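Local structure of toxin-like protein (Paenibacillus larvae subsp. larvae BRL-230010, 5DZQ) at residues B[56-61]-B[73-78]. The protein is a C3-like mono-ADP-ribosyltransferase toxin, which probably transfers ADP-ribose from NAD+ to a target protein, as its relatives do to Rho GTPases. Residues are numbered along the deposited sequence; the frame is centred on the assembly and turned at random.
Sequences TYLRAN and KKILKL
The CD1 methyl of Ile75, on helix 69-83, meets Leu58 and Tyr57 of helix 51-60, a compact example of how one branched aliphatic side chain can close the gap between two helical segments whose backbones do not touch. Of the CA atoms in 56-61 and 73-78, those of Leu58 and Ile75 come closest, 9.3 Å apart, and the apolar side chains span the difference. CD1 of Ile75 lies 3.6 Å from CD2 of Leu58, the two branches meeting tip to tip. The same CD1 reaches the edge of the Tyr57 ring, near the ring plane and not over a face, at 3.7 Å from Tyr57 CD2; CE2 is touched equally closely. Two torsions explain this reach: Ile75 CG1 stands anti to the carbonyl carbon (chi1 -77°), and CD1 lies anti to CA (chi2 169°), an extended branch that carries the methyl toward the neighbouring helix.

No hydrogen bond links 56-61 to 73-78; the polar link between the helices lies one residue earlier, where the Tyr57 hydroxyl bonds Asp72 OD1. The hydroxyl also bonds the backbone N of Lys68, in the connection leading into helix 69-83. At the end of helix 51-60, Asn61 leaves helical geometry, and its ND2 makes a weak bond of 3.0 Å to Tyr57 O. Tyr138 and Arg185 also pack on Ile75, while Asn108 of the second subunit packs on Tyr57.

Helices 51-60 and 69-83 belong to the N-terminal helical part of the ADP-ribosyltransferase fold. All three touching side chains are buried, yet the two segments cover just 109 Å² between them. Their direct cohesion is therefore purely van der Waals and rests on one methyl, while the hydroxyl bonds fix the far end of the ring, consistent with its edge staying beside that methyl.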
loop_
_atom_site.group_PDB
_atom_site.type_symbol
_atom_site.label_atom_id
_atom_site.label_comp_id
_atom_site.label_asym_id
_atom_site.label_seq_id
_atom_site.Cartn_x
_atom_site.Cartn_y
_atom_site.Cartn_z
ATOM N N THR B 56 -6.870 -4.621 -7.336
ATOM C CA THR B 56 -7.086 -3.750 -8.478
ATOM C C THR B 56 -7.777 -4.562 -9.592
ATOM O O THR B 56 -8.639 -4.046 -10.299
ATOM C CB THR B 56 -5.763 -3.104 -8.977
ATOM O OG1 THR B 56 -4.809 -4.123 -9.277
ATOM C CG2 THR B 56 -5.187 -2.209 -7.910
ATOM N N TYR B 57 -7.432 -5.841 -9.726
ATOM C CA TYR B 57 -8.126 -6.710 -10.689
ATOM C C TYR B 57 -9.622 -6.828 -10.360
ATOM O O TYR B 57 -10.488 -6.722 -11.238
ATOM C CB TYR B 57 -7.503 -8.112 -10.721
ATOM C CG TYR B 57 -8.305 -9.147 -11.528
ATOM C CD1 TYR B 57 -8.325 -9.118 -12.915
ATOM C CD2 TYR B 57 -9.031 -10.153 -10.891
ATOM C CE1 TYR B 57 -9.050 -10.066 -13.656
ATOM C CE2 TYR B 57 -9.759 -11.100 -11.615
ATOM C CZ TYR B 57 -9.766 -11.053 -12.996
ATOM O OH TYR B 57 -10.493 -11.991 -13.721
ATOM N N LEU B 58 -9.923 -7.056 -9.092
ATOM C CA LEU B 58 -11.310 -7.241 -8.669
ATOM C C LEU B 58 -12.119 -5.951 -8.850
ATOM O O LEU B 58 -13.264 -5.974 -9.325
ATOM C CB LEU B 58 -11.348 -7.710 -7.210
ATOM C CG LEU B 58 -10.890 -9.157 -7.007
ATOM C CD1 LEU B 58 -10.738 -9.465 -5.541
ATOM C CD2 LEU B 58 -11.903 -10.127 -7.639
ATOM N N ARG B 59 -11.517 -4.823 -8.489
ATOM C CA ARG B 59 -12.190 -3.532 -8.606
ATOM C C ARG B 59 -12.394 -3.137 -10.063
ATOM O O ARG B 59 -13.415 -2.557 -10.410
ATOM C CB ARG B 59 -11.402 -2.436 -7.876
ATOM C CG ARG B 59 -11.477 -2.537 -6.360
ATOM C CD ARG B 59 -10.730 -1.410 -5.695
ATOM N NE ARG B 59 -10.391 -1.752 -4.322
ATOM C CZ ARG B 59 -9.148 -1.873 -3.872
ATOM N NH1 ARG B 59 -8.126 -1.653 -4.691
ATOM N NH2 ARG B 59 -8.926 -2.195 -2.602
ATOM N N ALA B 60 -11.439 -3.478 -10.926
ATOM C CA ALA B 60 -11.532 -3.082 -12.319
ATOM C C ALA B 60 -12.773 -3.697 -12.959
ATOM O O ALA B 60 -13.406 -3.090 -13.817
ATOM C CB ALA B 60 -10.285 -3.491 -13.075
ATOM N N ASN B 61 -13.130 -4.896 -12.513
ATOM C CA ASN B 61 -14.224 -5.636 -13.126
ATOM C C ASN B 61 -15.459 -5.728 -12.229
ATOM O O ASN B 61 -16.347 -6.567 -12.453
ATOM C CB ASN B 61 -13.735 -7.028 -13.506
ATOM C CG ASN B 61 -12.548 -6.979 -14.446
ATOM O OD1 ASN B 61 -12.661 -6.467 -15.563
ATOM N ND2 ASN B 61 -11.403 -7.510 -14.003
ATOM N N LYS B 73 -8.452 -18.466 -10.816
ATOM C CA LYS B 73 -8.231 -19.737 -10.122
ATOM C C LYS B 73 -7.830 -19.521 -8.659
ATOM O O LYS B 73 -8.359 -20.183 -7.757
ATOM C CB LYS B 73 -7.154 -20.562 -10.833
ATOM C CG LYS B 73 -7.618 -21.289 -12.084
ATOM C CD LYS B 73 -6.566 -22.309 -12.521
ATOM C CE LYS B 73 -6.994 -23.079 -13.765
ATOM N NZ LYS B 73 -7.009 -22.213 -14.978
ATOM N N LYS B 74 -6.904 -18.594 -8.427
ATOM C CA LYS B 74 -6.470 -18.274 -7.065
ATOM C C LYS B 74 -7.590 -17.639 -6.258
ATOM O O LYS B 74 -7.743 -17.891 -5.058
ATOM C CB LYS B 74 -5.273 -17.308 -7.074
ATOM C CG LYS B 74 -4.038 -17.794 -7.796
ATOM C CD LYS B 74 -2.940 -16.749 -7.640
ATOM C CE LYS B 74 -1.798 -16.984 -8.608
ATOM N NZ LYS B 74 -0.780 -15.898 -8.506
ATOM N N ILE B 75 -8.341 -16.762 -6.909
ATOM C CA ILE B 75 -9.362 -16.009 -6.201
ATOM C C ILE B 75 -10.415 -16.985 -5.694
ATOM O O ILE B 75 -10.892 -16.860 -4.564
ATOM C CB ILE B 75 -9.987 -14.912 -7.100
ATOM C CG1 ILE B 75 -9.024 -13.713 -7.205
ATOM C CG2 ILE B 75 -11.327 -14.462 -6.548
ATOM C CD1 ILE B 75 -9.406 -12.706 -8.251
ATOM N N LEU B 76 -10.754 -17.980 -6.511
ATOM C CA LEU B 76 -11.739 -18.964 -6.070
ATOM C C LEU B 76 -11.252 -19.748 -4.860
ATOM O O LEU B 76 -12.032 -20.042 -3.955
ATOM C CB LEU B 76 -12.087 -19.911 -7.201
ATOM C CG LEU B 76 -12.903 -19.202 -8.279
ATOM C CD1 LEU B 76 -13.153 -20.129 -9.446
ATOM C CD2 LEU B 76 -14.213 -18.694 -7.694
ATOM N N LYS B 77 -9.964 -20.082 -4.844
ATOM C CA LYS B 77 -9.397 -20.798 -3.706
ATOM C C LYS B 77 -9.335 -19.915 -2.463
ATOM O O LYS B 77 -9.611 -20.370 -1.353
ATOM C CB LYS B 77 -7.997 -21.329 -4.040
ATOM C CG LYS B 77 -7.957 -22.331 -5.193
ATOM C CD LYS B 77 -6.655 -23.129 -5.183
ATOM C CE LYS B 77 -6.685 -24.263 -6.192
ATOM N NZ LYS B 77 -6.458 -23.769 -7.574
ATOM N N LEU B 78 -8.979 -18.647 -2.641
ATOM C CA LEU B 78 -8.918 -17.727 -1.512
ATOM C C LEU B 78 -10.313 -17.509 -0.929
ATOM O O LEU B 78 -10.487 -17.491 0.289
ATOM C CB LEU B 78 -8.289 -16.400 -1.948
ATOM C CG LEU B 78 -7.889 -15.373 -0.894
ATOM C CD1 LEU B 78 -7.119 -16.014 0.259
ATOM C CD2 LEU B 78 -7.060 -14.284 -1.571
#